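Local coordinates for plasmin and fibronectin-binding protein A (Streptococcus pneumoniae, PDB 4MR0), which acts as a fibronectin-dependent surface adhesin and invasin, binding human fibronectin, plasmin, plasminogen and serum albumin, at residues 170-175 with 214-219; 371-376 with 400-405; 390-395 with 434-439; 428-433 with 461-466. All blocks are in the same frame, centred on the assembly; numbering follows the deposited sequence.

Interaction 1. Residues 170-175 with 214-219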
loop_
_atom_site.group_PDB
_atom_site.type_symbol
_atom_site.label_atom_id
_atom_site.label_comp_id
_atom_site.label_asym_id
_atom_site.label_seq_id
_atom_site.Cartn_x
_atom_site.Cartn_y
_atom_site.Cartn_z
ATOM N N THR A 170 -12.030 17.098 15.475
ATOM C CA THR A 170 -11.359 18.261 14.907
ATOM C C THR A 170 -11.313 18.056 13.399
ATOM O O THR A 170 -11.166 16.927 12.923
ATOM C CB THR A 170 -9.922 18.444 15.456
ATOM O OG1 THR A 170 -9.129 17.295 15.143
ATOM C CG2 THR A 170 -9.951 18.648 16.963
ATOM N N HIS A 171 -11.452 19.143 12.649
ATOM C CA HIS A 171 -11.457 19.065 11.194
ATOM C C HIS A 171 -10.589 20.160 10.591
ATOM O O HIS A 171 -10.942 21.339 10.627
ATOM C CB HIS A 171 -12.897 19.174 10.689
ATOM C CG HIS A 171 -13.847 18.288 11.431
ATOM N ND1 HIS A 171 -14.549 18.716 12.539
ATOM C CD2 HIS A 171 -14.128 16.971 11.292
ATOM C CE1 HIS A 171 -15.218 17.697 13.053
ATOM N NE2 HIS A 171 -14.978 16.628 12.315
ATOM N N LEU A 172 -9.445 19.753 10.047
ATOM C CA LEU A 172 -8.499 20.683 9.453
ATOM C C LEU A 172 -8.708 20.827 7.954
ATOM O O LEU A 172 -8.884 19.841 7.237
ATOM C CB LEU A 172 -7.061 20.227 9.735
ATOM C CG LEU A 172 -6.495 20.476 11.139
ATOM C CD1 LEU A 172 -7.430 19.889 12.185
ATOM C CD2 LEU A 172 -5.103 19.863 11.256
ATOM N N GLU A 173 -8.698 22.076 7.501
ATOM C CA GLU A 173 -8.858 22.400 6.090
ATOM C C GLU A 173 -7.701 23.325 5.738
ATOM O O GLU A 173 -7.498 24.351 6.394
ATOM C CB GLU A 173 -10.180 23.131 5.853
ATOM C CG GLU A 173 -10.504 23.358 4.383
ATOM C CD GLU A 173 -11.651 24.339 4.171
ATOM O OE1 GLU A 173 -12.448 24.542 5.113
ATOM O OE2 GLU A 173 -11.757 24.901 3.057
ATOM N N LEU A 174 -6.931 22.957 4.721
ATOM C CA LEU A 174 -5.802 23.777 4.316
ATOM C C LEU A 174 -6.000 24.344 2.930
ATOM O O LEU A 174 -6.530 23.678 2.043
ATOM C CB LEU A 174 -4.498 22.972 4.341
ATOM C CG LEU A 174 -4.099 22.392 5.704
ATOM C CD1 LEU A 174 -4.865 21.091 5.960
ATOM C CD2 LEU A 174 -2.593 22.140 5.725
ATOM N N ASN A 175 -5.572 25.589 2.761
ATOM C CA ASN A 175 -5.660 26.270 1.486
ATOM C C ASN A 175 -4.839 25.464 0.485
ATOM O O ASN A 175 -3.908 24.746 0.856
ATOM C CB ASN A 175 -5.096 27.690 1.630
ATOM C CG ASN A 175 -5.164 28.484 0.339
ATOM O OD1 ASN A 175 -4.312 28.345 -0.544
ATOM N ND2 ASN A 175 -6.191 29.314 0.216
ATOM N N ILE A 214 -12.160 12.622 12.950
ATOM C CA ILE A 214 -11.068 13.525 12.610
ATOM C C ILE A 214 -10.987 13.627 11.090
ATOM O O ILE A 214 -11.049 12.613 10.397
ATOM C CB ILE A 214 -9.714 12.982 13.135
ATOM C CG1 ILE A 214 -9.758 12.856 14.659
ATOM C CG2 ILE A 214 -8.580 13.908 12.724
ATOM C CD1 ILE A 214 -8.590 12.090 15.248
ATOM N N SER A 215 -10.867 14.844 10.568
ATOM C CA SER A 215 -10.754 15.010 9.128
ATOM C C SER A 215 -9.632 15.990 8.814
ATOM O O SER A 215 -9.344 16.901 9.595
ATOM C CB SER A 215 -12.080 15.492 8.514
ATOM O OG SER A 215 -12.460 16.769 8.995
ATOM N N TYR A 216 -8.977 15.758 7.682
ATOM C CA TYR A 216 -7.873 16.587 7.217
ATOM C C TYR A 216 -8.041 16.730 5.704
ATOM O O TYR A 216 -8.088 15.732 4.991
ATOM C CB TYR A 216 -6.548 15.897 7.548
ATOM C CG TYR A 216 -5.314 16.723 7.275
ATOM C CD1 TYR A 216 -4.851 16.914 5.973
ATOM C CD2 TYR A 216 -4.600 17.310 8.322
ATOM C CE1 TYR A 216 -3.704 17.667 5.718
ATOM C CE2 TYR A 216 -3.456 18.066 8.077
ATOM C CZ TYR A 216 -3.015 18.239 6.777
ATOM O OH TYR A 216 -1.889 18.990 6.527
ATOM N N SER A 217 -8.127 17.964 5.209
ATOM C CA SER A 217 -8.327 18.161 3.779
ATOM C C SER A 217 -7.550 19.333 3.196
ATOM O O SER A 217 -7.452 20.391 3.815
ATOM C CB SER A 217 -9.815 18.396 3.488
ATOM O OG SER A 217 -10.643 17.619 4.337
ATOM N N GLY A 218 -7.020 19.134 1.995
ATOM C CA GLY A 218 -6.309 20.195 1.302
ATOM C C GLY A 218 -4.835 20.415 1.572
ATOM O O GLY A 218 -4.253 19.863 2.512
ATOM N N GLY A 219 -4.230 21.230 0.713
ATOM C CA GLY A 219 -2.830 21.566 0.856
ATOM C C GLY A 219 -1.810 20.499 0.510
ATOM O O GLY A 219 -2.087 19.498 -0.163
HETATM O O HOH W 1 -11.262 18.470 7.211
#
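Leu-174 lays its CD1 methyl over one face of the Tyr-216 ring. Leu-174 CD1 is 3.8 Å from the Tyr-216 ring centroid and 25° off the ring normal, a CH-pi contact displaced toward the rim. Leu-174 CD2 sits by the phenol oxygen, 3.3 Å from Tyr-216 OH. The tyrosine ring is carried there by its first torsion, chi1 -173°, with CG anti to the backbone N. Leu-172 meets the same ring obliquely, with Leu-172 CD2 3.9 Å from Tyr-216 CD2. These three side chains face the inside of the right-handed parallel beta-helix of the pectate lyase-like class. Strands 170-174 and 211-217 are stacked in register on consecutive coils. Phe-246 and Phe-194 meet Tyr-216 edge-to-face, and Ile-180 also packs on it, so the ring is enclosed in the core.

Ser-215 lies on the other face of the sheet, as do His-171 and Ser-217. A water bridges Ser-215 OG and Ser-217 OG and donates to Leu-172 O, 2.7 Å from it. That carbonyl takes the backbone N-H of Ser-217 as well, with a 2.9 Å bond from Ser-217 N to Leu-172 O. Around it run the other parallel-strand bonds: Ser-215 N to Thr-170 O, Leu-172 N to Ser-215 O, and Leu-174 N to Ser-217 O at 2.8 Å.

Interaction 2. Residues 371-376 with 400-405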
loop_
_atom_site.group_PDB
_atom_site.type_symbol
_atom_site.label_atom_id
_atom_site.label_comp_id
_atom_site.label_asym_id
_atom_site.label_seq_id
_atom_site.Cartn_x
_atom_site.Cartn_y
_atom_site.Cartn_z
ATOM N N PHE A 371 -1.393 3.925 -9.860
ATOM C CA PHE A 371 -0.083 3.572 -9.319
ATOM C C PHE A 371 0.891 3.743 -10.479
ATOM O O PHE A 371 1.086 2.834 -11.289
ATOM C CB PHE A 371 -0.108 2.131 -8.831
ATOM C CG PHE A 371 -1.123 1.880 -7.751
ATOM C CD1 PHE A 371 -0.963 2.436 -6.485
ATOM C CD2 PHE A 371 -2.243 1.096 -8.003
ATOM C CE1 PHE A 371 -1.914 2.212 -5.476
ATOM C CE2 PHE A 371 -3.199 0.865 -7.003
ATOM C CZ PHE A 371 -3.032 1.424 -5.740
ATOM N N ASP A 372 1.503 4.923 -10.533
ATOM C CA ASP A 372 2.397 5.307 -11.615
ATOM C C ASP A 372 3.874 4.933 -11.509
ATOM O O ASP A 372 4.697 5.713 -11.022
ATOM C CB ASP A 372 2.272 6.815 -11.828
ATOM C CG ASP A 372 2.682 7.251 -13.222
ATOM O OD1 ASP A 372 3.178 6.410 -13.997
ATOM O OD2 ASP A 372 2.506 8.446 -13.536
ATOM N N ASN A 373 4.197 3.737 -11.987
ATOM C CA ASN A 373 5.572 3.241 -12.009
ATOM C C ASN A 373 6.211 2.981 -10.642
ATOM O O ASN A 373 7.307 3.474 -10.367
ATOM C CB ASN A 373 6.442 4.220 -12.826
ATOM C CG ASN A 373 7.726 3.587 -13.341
ATOM O OD1 ASN A 373 7.721 2.457 -13.843
ATOM N ND2 ASN A 373 8.834 4.321 -13.237
ATOM N N MET A 374 5.538 2.206 -9.791
ATOM C CA MET A 374 6.087 1.873 -8.474
ATOM C C MET A 374 7.296 0.966 -8.691
ATOM O O MET A 374 7.359 0.236 -9.678
ATOM C CB MET A 374 5.048 1.141 -7.618
ATOM C CG MET A 374 4.289 2.028 -6.612
ATOM S SD MET A 374 3.250 3.353 -7.246
ATOM C CE MET A 374 4.509 4.648 -7.587
ATOM N N MET A 375 8.254 1.012 -7.770
ATOM C CA MET A 375 9.465 0.205 -7.883
ATOM C C MET A 375 9.249 -1.277 -7.580
ATOM O O MET A 375 9.902 -2.141 -8.174
ATOM C CB MET A 375 10.547 0.772 -6.953
ATOM C CG MET A 375 11.844 -0.017 -6.947
ATOM S SD MET A 375 13.048 0.678 -5.772
ATOM C CE MET A 375 12.702 -0.255 -4.374
ATOM N N TYR A 376 8.327 -1.581 -6.673
ATOM C CA TYR A 376 8.099 -2.970 -6.310
ATOM C C TYR A 376 6.667 -3.455 -6.477
ATOM O O TYR A 376 6.435 -4.571 -6.960
ATOM C CB TYR A 376 8.559 -3.197 -4.866
ATOM C CG TYR A 376 8.523 -4.640 -4.420
ATOM C CD1 TYR A 376 8.911 -5.666 -5.281
ATOM C CD2 TYR A 376 8.140 -4.979 -3.121
ATOM C CE1 TYR A 376 8.919 -6.992 -4.863
ATOM C CE2 TYR A 376 8.149 -6.305 -2.693
ATOM C CZ TYR A 376 8.538 -7.305 -3.569
ATOM O OH TYR A 376 8.547 -8.617 -3.157
ATOM N N GLY A 400 15.080 2.292 -18.034
ATOM C CA GLY A 400 15.615 3.550 -18.522
ATOM C C GLY A 400 14.817 4.805 -18.220
ATOM O O GLY A 400 15.385 5.894 -18.155
ATOM N N GLU A 401 13.509 4.665 -18.034
ATOM C CA GLU A 401 12.654 5.813 -17.748
ATOM C C GLU A 401 12.225 5.870 -16.286
ATOM O O GLU A 401 11.271 6.564 -15.939
ATOM C CB GLU A 401 11.412 5.764 -18.638
ATOM C CG GLU A 401 11.704 5.943 -20.116
ATOM C CD GLU A 401 10.566 5.463 -20.993
ATOM O OE1 GLU A 401 9.398 5.803 -20.701
ATOM O OE2 GLU A 401 10.842 4.747 -21.980
ATOM N N SER A 402 12.937 5.150 -15.431
ATOM C CA SER A 402 12.602 5.115 -14.016
ATOM C C SER A 402 13.749 5.591 -13.142
ATOM O O SER A 402 14.907 5.267 -13.395
ATOM C CB SER A 402 12.229 3.691 -13.607
ATOM O OG SER A 402 11.280 3.143 -14.503
ATOM N N VAL A 403 13.421 6.365 -12.112
ATOM C CA VAL A 403 14.430 6.850 -11.183
ATOM C C VAL A 403 14.805 5.661 -10.310
ATOM O O VAL A 403 15.980 5.400 -10.057
ATOM C CB VAL A 403 13.880 7.980 -10.287
ATOM C CG1 VAL A 403 14.941 8.419 -9.293
ATOM C CG2 VAL A 403 13.431 9.152 -11.148
ATOM N N HIS A 404 13.787 4.938 -9.861
ATOM C CA HIS A 404 13.982 3.758 -9.032
ATOM C C HIS A 404 13.674 2.521 -9.862
ATOM O O HIS A 404 12.700 2.496 -10.613
ATOM C CB HIS A 404 13.052 3.807 -7.817
ATOM C CG HIS A 404 13.442 4.831 -6.798
ATOM N ND1 HIS A 404 12.537 5.385 -5.916
ATOM C CD2 HIS A 404 14.643 5.379 -6.497
ATOM C CE1 HIS A 404 13.166 6.230 -5.118
ATOM N NE2 HIS A 404 14.444 6.244 -5.449
ATOM N N TYR A 405 14.515 1.502 -9.738
ATOM C CA TYR A 405 14.313 0.255 -10.464
ATOM C C TYR A 405 14.851 -0.890 -9.629
ATOM O O TYR A 405 15.947 -0.803 -9.068
ATOM C CB TYR A 405 15.025 0.275 -11.821
ATOM C CG TYR A 405 14.711 -0.942 -12.668
ATOM C CD1 TYR A 405 13.461 -1.088 -13.280
ATOM C CD2 TYR A 405 15.640 -1.972 -12.815
ATOM C CE1 TYR A 405 13.144 -2.233 -14.012
ATOM C CE2 TYR A 405 15.334 -3.122 -13.546
ATOM C CZ TYR A 405 14.084 -3.246 -14.139
ATOM O OH TYR A 405 13.773 -4.392 -14.834
HETATM O O HOH W 2 10.073 2.051 -10.585
#
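Asn-373 reaches across to Ser-402 where the chain leaves strand 364-372 of the parallel beta-helix. Residues 371-376 form a corner within a PbH1 repeat, and residues 400-405 belong to the long loop between strands 387-396 and 410-415. The Asn-373 side chain extends with CG anti to the backbone N, chi1 -159°. Asn-373 ND2 gives a nearly straight bond to Ser-402 OG, 3.0 Å long and 171° at the hydrogen. The serine oxygen lies in the amide plane. Ser-402 OG is also bonded to Val-398 O. The other end of the amide, Asn-373 OD1, accepts from Lys-397 N, so both ends of the amide are tied to this loop. A water links the backbones, donating to Asn-373 O and to His-404 O.

Met-375 follows and makes the apolar part of the contact. Its side chain crosses that of His-404 and also nears the backbone of Tyr-405. His-404 ND1 is hydrogen-bonded to Glu-344 O. A bound manganese ion lies about 4 Å from the His-404 side chain. The sulfur lies oblique to the imidazole ring; it comes nearer to the methylene, with Met-375 SD 3.7 Å from His-404 CB.

Interaction 3. Residues 390-395 with 434-439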
loop_
_atom_site.group_PDB
_atom_site.type_symbol
_atom_site.label_atom_id
_atom_site.label_comp_id
_atom_site.label_asym_id
_atom_site.label_seq_id
_atom_site.Cartn_x
_atom_site.Cartn_y
_atom_site.Cartn_z
ATOM N N LYS A 390 -10.015 -2.819 -6.900
ATOM C CA LYS A 390 -10.817 -2.640 -8.103
ATOM C C LYS A 390 -10.704 -1.326 -8.862
ATOM O O LYS A 390 -10.625 -0.241 -8.269
ATOM C CB LYS A 390 -12.277 -2.885 -7.720
ATOM C CG LYS A 390 -13.295 -2.658 -8.817
ATOM C CD LYS A 390 -14.613 -3.304 -8.420
ATOM C CE LYS A 390 -15.773 -2.332 -8.514
ATOM N NZ LYS A 390 -15.614 -1.201 -7.557
ATOM N N GLY A 391 -10.708 -1.445 -10.190
ATOM C CA GLY A 391 -10.651 -0.280 -11.057
ATOM C C GLY A 391 -9.422 0.599 -10.977
ATOM O O GLY A 391 -9.491 1.791 -11.300
ATOM N N ASN A 392 -8.299 0.027 -10.557
ATOM C CA ASN A 392 -7.058 0.780 -10.439
ATOM C C ASN A 392 -6.250 0.687 -11.728
ATOM O O ASN A 392 -6.452 -0.212 -12.540
ATOM C CB ASN A 392 -6.216 0.228 -9.289
ATOM C CG ASN A 392 -6.920 0.325 -7.954
ATOM O OD1 ASN A 392 -6.963 1.391 -7.338
ATOM N ND2 ASN A 392 -7.490 -0.793 -7.502
ATOM N N ARG A 393 -5.338 1.632 -11.912
ATOM C CA ARG A 393 -4.469 1.642 -13.076
ATOM C C ARG A 393 -3.024 1.485 -12.591
ATOM O O ARG A 393 -2.521 2.315 -11.833
ATOM C CB ARG A 393 -4.633 2.954 -13.844
ATOM C CG ARG A 393 -3.567 3.181 -14.893
ATOM C CD ARG A 393 -3.849 4.437 -15.689
ATOM N NE ARG A 393 -2.725 4.788 -16.552
ATOM C CZ ARG A 393 -2.715 5.833 -17.374
ATOM N NH1 ARG A 393 -3.774 6.633 -17.446
ATOM N NH2 ARG A 393 -1.642 6.084 -18.115
ATOM N N PHE A 394 -2.364 0.414 -13.012
ATOM C CA PHE A 394 -0.978 0.173 -12.607
ATOM C C PHE A 394 -0.078 0.333 -13.818
ATOM O O PHE A 394 -0.140 -0.480 -14.746
ATOM C CB PHE A 394 -0.784 -1.250 -12.074
ATOM C CG PHE A 394 -1.654 -1.605 -10.899
ATOM C CD1 PHE A 394 -3.032 -1.758 -11.050
ATOM C CD2 PHE A 394 -1.081 -1.857 -9.651
ATOM C CE1 PHE A 394 -3.828 -2.163 -9.978
ATOM C CE2 PHE A 394 -1.858 -2.261 -8.572
ATOM C CZ PHE A 394 -3.237 -2.419 -8.730
ATOM N N ASP A 395 0.758 1.366 -13.816
ATOM C CA ASP A 395 1.671 1.578 -14.931
ATOM C C ASP A 395 3.088 1.207 -14.519
ATOM O O ASP A 395 3.484 1.404 -13.368
ATOM C CB ASP A 395 1.642 3.037 -15.395
ATOM C CG ASP A 395 0.329 3.416 -16.066
ATOM O OD1 ASP A 395 -0.200 2.604 -16.858
ATOM O OD2 ASP A 395 -0.164 4.535 -15.815
ATOM N N ALA A 434 -10.247 -7.082 -9.225
ATOM C CA ALA A 434 -11.111 -6.958 -10.388
ATOM C C ALA A 434 -11.069 -5.649 -11.147
ATOM O O ALA A 434 -10.837 -4.589 -10.577
ATOM C CB ALA A 434 -12.541 -7.228 -9.960
ATOM N N GLU A 435 -11.299 -5.748 -12.451
ATOM C CA GLU A 435 -11.372 -4.585 -13.321
ATOM C C GLU A 435 -10.226 -3.579 -13.223
ATOM O O GLU A 435 -10.446 -2.371 -13.331
ATOM C CB GLU A 435 -12.706 -3.873 -13.065
ATOM C CG GLU A 435 -13.933 -4.763 -13.285
ATOM C CD GLU A 435 -15.110 -4.389 -12.394
ATOM O OE1 GLU A 435 -15.557 -3.218 -12.438
ATOM O OE2 GLU A 435 -15.593 -5.271 -11.646
ATOM N N ASN A 436 -9.010 -4.070 -13.018
ATOM C CA ASN A 436 -7.843 -3.194 -12.943
ATOM C C ASN A 436 -7.157 -3.203 -14.307
ATOM O O ASN A 436 -7.256 -4.182 -15.047
ATOM C CB ASN A 436 -6.855 -3.698 -11.885
ATOM C CG ASN A 436 -7.446 -3.712 -10.492
ATOM O OD1 ASN A 436 -7.571 -2.672 -9.851
ATOM N ND2 ASN A 436 -7.826 -4.893 -10.022
ATOM N N ILE A 437 -6.464 -2.120 -14.638
ATOM C CA ILE A 437 -5.753 -2.046 -15.909
ATOM C C ILE A 437 -4.260 -1.995 -15.613
ATOM O O ILE A 437 -3.818 -1.217 -14.763
ATOM C CB ILE A 437 -6.118 -0.781 -16.720
ATOM C CG1 ILE A 437 -7.627 -0.714 -16.953
ATOM C CG2 ILE A 437 -5.385 -0.798 -18.066
ATOM C CD1 ILE A 437 -8.413 -0.250 -15.744
ATOM N N PHE A 438 -3.490 -2.832 -16.301
ATOM C CA PHE A 438 -2.042 -2.849 -16.120
ATOM C C PHE A 438 -1.362 -2.536 -17.452
ATOM O O PHE A 438 -1.682 -3.147 -18.476
ATOM C CB PHE A 438 -1.551 -4.223 -15.638
ATOM C CG PHE A 438 -2.187 -4.702 -14.357
ATOM C CD1 PHE A 438 -3.490 -5.194 -14.349
ATOM C CD2 PHE A 438 -1.471 -4.686 -13.165
ATOM C CE1 PHE A 438 -4.070 -5.674 -13.174
ATOM C CE2 PHE A 438 -2.040 -5.164 -11.983
ATOM C CZ PHE A 438 -3.341 -5.656 -11.986
ATOM N N ASN A 439 -0.439 -1.575 -17.437
ATOM C CA ASN A 439 0.321 -1.207 -18.629
ATOM C C ASN A 439 1.770 -1.444 -18.244
ATOM O O ASN A 439 2.376 -0.634 -17.546
ATOM C CB ASN A 439 0.085 0.261 -18.990
ATOM C CG ASN A 439 -1.365 0.545 -19.322
ATOM O OD1 ASN A 439 -1.940 -0.085 -20.211
ATOM N ND2 ASN A 439 -1.968 1.489 -18.605
#
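The Phe-394 ring has Phe-438 over one face, and Asn-436 OD1 and Ile-437 O at its edge, in plane. The two phenyl rings form an offset stack, with centroids 4.6 Å apart and planes 13° apart. Both have CG beside the backbone N (chi1 near -58°), which aligns them one above the other.

The amides of Asn-392 and Asn-436 are nearly coplanar, 8° apart, and point the same way. Asn-436 OD1 is gripped twice by one residue. Asn-436 OD1 accepts from Asn-392 N at 2.9 Å and also from Asn-392 ND2, the latter in its carbonyl plane. The rest of each amide is also held: Asn-392 OD1 by Asn-369 N, and Asn-436 ND2 by Ile-389 O. This is the asparagine stacking known from parallel beta-helices, set at a turn between strands. On the face away from Phe-394 and Phe-438, Asn-439 ND2 gives a 2.7 Å bond to Asp-395 OD1, which lies in its amide plane. Asp-395 OD2 makes a salt bridge to Arg-393 NE and also bonds to His-370 NE2.

Backbone bonds keep the strands in parallel register, among them Phe-394 N to Ile-437 O, 2.8 Å, and Asn-439 N to Phe-394 O. Strands 364-372 and 462-473 flank the pair within the wall of the beta-helix. Inside, Leu-412 and Val-413 of strand 410-415 pack against both phenyl rings, and strand 445-451 meets Phe-438.

Interaction 4. Residues 428-433 with 461-466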
loop_
_atom_site.group_PDB
_atom_site.type_symbol
_atom_site.label_atom_id
_atom_site.label_comp_id
_atom_site.label_asym_id
_atom_site.label_seq_id
_atom_site.Cartn_x
_atom_site.Cartn_y
_atom_site.Cartn_z
ATOM N N ASN A 428 -3.845 -14.501 3.878
ATOM C CA ASN A 428 -4.846 -13.819 3.054
ATOM C C ASN A 428 -6.043 -14.666 2.621
ATOM O O ASN A 428 -5.879 -15.760 2.090
ATOM C CB ASN A 428 -4.196 -13.246 1.786
ATOM C CG ASN A 428 -3.161 -12.176 2.079
ATOM O OD1 ASN A 428 -3.348 -11.332 2.951
ATOM N ND2 ASN A 428 -2.069 -12.191 1.321
ATOM N N LYS A 429 -7.247 -14.140 2.835
ATOM C CA LYS A 429 -8.473 -14.819 2.421
ATOM C C LYS A 429 -9.477 -13.778 1.935
ATOM O O LYS A 429 -9.463 -12.630 2.391
ATOM C CB LYS A 429 -9.092 -15.606 3.581
ATOM C CG LYS A 429 -8.254 -16.775 4.064
ATOM C CD LYS A 429 -8.891 -17.436 5.281
ATOM C CE LYS A 429 -7.918 -18.412 5.927
ATOM N NZ LYS A 429 -6.686 -17.696 6.363
ATOM N N GLN A 430 -10.345 -14.182 1.014
ATOM C CA GLN A 430 -11.359 -13.281 0.485
ATOM C C GLN A 430 -10.718 -12.059 -0.156
ATOM O O GLN A 430 -10.932 -10.927 0.278
ATOM C CB GLN A 430 -12.310 -12.847 1.607
ATOM C CG GLN A 430 -13.087 -14.004 2.226
ATOM C CD GLN A 430 -13.822 -13.607 3.495
ATOM O OE1 GLN A 430 -13.450 -14.021 4.596
ATOM N NE2 GLN A 430 -14.864 -12.798 3.347
ATOM N N VAL A 431 -9.920 -12.297 -1.188
ATOM C CA VAL A 431 -9.270 -11.214 -1.898
ATOM C C VAL A 431 -9.852 -11.152 -3.299
ATOM O O VAL A 431 -9.881 -12.155 -4.019
ATOM C CB VAL A 431 -7.739 -11.424 -2.010
ATOM C CG1 VAL A 431 -7.127 -10.299 -2.832
ATOM C CG2 VAL A 431 -7.107 -11.473 -0.620
ATOM N N VAL A 432 -10.321 -9.967 -3.677
ATOM C CA VAL A 432 -10.884 -9.767 -5.002
ATOM C C VAL A 432 -10.044 -8.732 -5.731
ATOM O O VAL A 432 -9.833 -7.621 -5.240
ATOM C CB VAL A 432 -12.358 -9.284 -4.921
ATOM C CG1 VAL A 432 -12.899 -8.992 -6.325
ATOM C CG2 VAL A 432 -13.211 -10.345 -4.246
ATOM N N ILE A 433 -9.543 -9.126 -6.897
ATOM C CA ILE A 433 -8.730 -8.269 -7.749
ATOM C C ILE A 433 -9.539 -8.189 -9.037
ATOM O O ILE A 433 -9.522 -9.113 -9.849
ATOM C CB ILE A 433 -7.360 -8.925 -8.010
ATOM C CG1 ILE A 433 -6.640 -9.126 -6.673
ATOM C CG2 ILE A 433 -6.521 -8.056 -8.925
ATOM C CD1 ILE A 433 -5.422 -10.027 -6.759
ATOM N N VAL A 461 -4.393 -19.919 2.143
ATOM C CA VAL A 461 -4.804 -18.783 1.320
ATOM C C VAL A 461 -6.020 -19.304 0.558
ATOM O O VAL A 461 -5.938 -20.331 -0.120
ATOM C CB VAL A 461 -3.690 -18.391 0.311
ATOM C CG1 VAL A 461 -4.207 -17.344 -0.669
ATOM C CG2 VAL A 461 -2.477 -17.857 1.057
ATOM N N SER A 462 -7.150 -18.612 0.670
ATOM C CA SER A 462 -8.361 -19.069 -0.003
ATOM C C SER A 462 -9.318 -17.948 -0.369
ATOM O O SER A 462 -9.163 -16.811 0.079
ATOM C CB SER A 462 -9.084 -20.081 0.886
ATOM O OG SER A 462 -9.337 -19.511 2.156
ATOM N N ASP A 463 -10.316 -18.287 -1.185
ATOM C CA ASP A 463 -11.321 -17.332 -1.639
ATOM C C ASP A 463 -10.624 -16.181 -2.350
ATOM O O ASP A 463 -10.662 -15.037 -1.907
ATOM C CB ASP A 463 -12.140 -16.830 -0.449
ATOM C CG ASP A 463 -12.933 -17.943 0.212
ATOM O OD1 ASP A 463 -13.873 -18.465 -0.425
ATOM O OD2 ASP A 463 -12.610 -18.306 1.364
ATOM N N ILE A 464 -9.982 -16.518 -3.461
ATOM C CA ILE A 464 -9.237 -15.563 -4.265
ATOM C C ILE A 464 -9.965 -15.408 -5.595
ATOM O O ILE A 464 -10.260 -16.404 -6.256
ATOM C CB ILE A 464 -7.810 -16.085 -4.561
ATOM C CG1 ILE A 464 -7.079 -16.410 -3.252
ATOM C CG2 ILE A 464 -7.050 -15.062 -5.386
ATOM C CD1 ILE A 464 -6.978 -15.239 -2.279
ATOM N N THR A 465 -10.237 -14.167 -5.988
ATOM C CA THR A 465 -10.932 -13.896 -7.245
ATOM C C THR A 465 -10.176 -12.875 -8.085
ATOM O O THR A 465 -9.889 -11.765 -7.623
ATOM C CB THR A 465 -12.361 -13.350 -6.993
ATOM O OG1 THR A 465 -13.142 -14.341 -6.315
ATOM C CG2 THR A 465 -13.046 -12.985 -8.310
ATOM N N VAL A 466 -9.852 -13.258 -9.316
ATOM C CA VAL A 466 -9.152 -12.380 -10.247
ATOM C C VAL A 466 -10.036 -12.324 -11.490
ATOM O O VAL A 466 -10.034 -13.254 -12.313
ATOM C CB VAL A 466 -7.765 -12.940 -10.622
ATOM C CG1 VAL A 466 -7.057 -11.969 -11.552
ATOM C CG2 VAL A 466 -6.930 -13.175 -9.356
#
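Val-431 and Ile-464 pair side by side on neighbouring coils of the parallel beta-helix, the second segment opening a PbH1 repeat. The strands run almost parallel, at 4°, with their axes 4.8 Å apart.

Backbone hydrogen bonds join the strands. Thr-465 N bonds to Val-431 O, 2.8 Å, and Ile-433 N to Thr-465 O with an angle of 172° at the hydrogen. Val-431 N bonds to Asp-463 O. The chain turns a corner at Gln-430, whose positive phi is matched by that of Asp-463. Across this corner Gln-430 N bonds to Ser-462 O, 3.0 Å. The bond from Ser-462 N to Asn-428 O is weak.

The apolar packing is on the inner face. Ile-464 CD1 comes within 3.9 Å of Val-431 CB, and Ile-433 lies looser over Val-466. Ile-448 and Val-450 of strand 445-451 cover this layer from across the core.

Side chains at the corner and on the outer face touch through aliphatic atoms. Gln-430 and Asp-463 run alongside each other at the corner, CG near CB. On the outer face, Val-432 CG2 rests near Thr-465 CB. The ammonium of Lys-429 turns to a salt bridge with Asp-426, while its stem passes the serine hydroxyl, with Lys-429 CG 3.5 Å from Ser-462 OG.

In the fold
The contacts lie in the beta-helical part of a longer cell-wall-anchored protein. From the N terminus, interaction 1 closes one early coil, and both its segments are passed before interaction 2 begins. Interaction 2 joins the end of strand 364-372 to the loop beyond strand 387-396. Interaction 3 crosses it: residues 390-395 fall between its segments and 434-439 beyond both. The two touch directly, Phe-371 against Phe-394. Interaction 4 crosses interaction 3 in turn: residues 428-433 lie between its segments, 461-466 beyond them, and 428-433 run straight into 434-439. Interactions 3 and 4 thus tie three neighbouring strands of one beta-helix wall, 387-396, 431-440 and 462-473. Interactions 1 and 4 lie on opposite sides of the chain's centre.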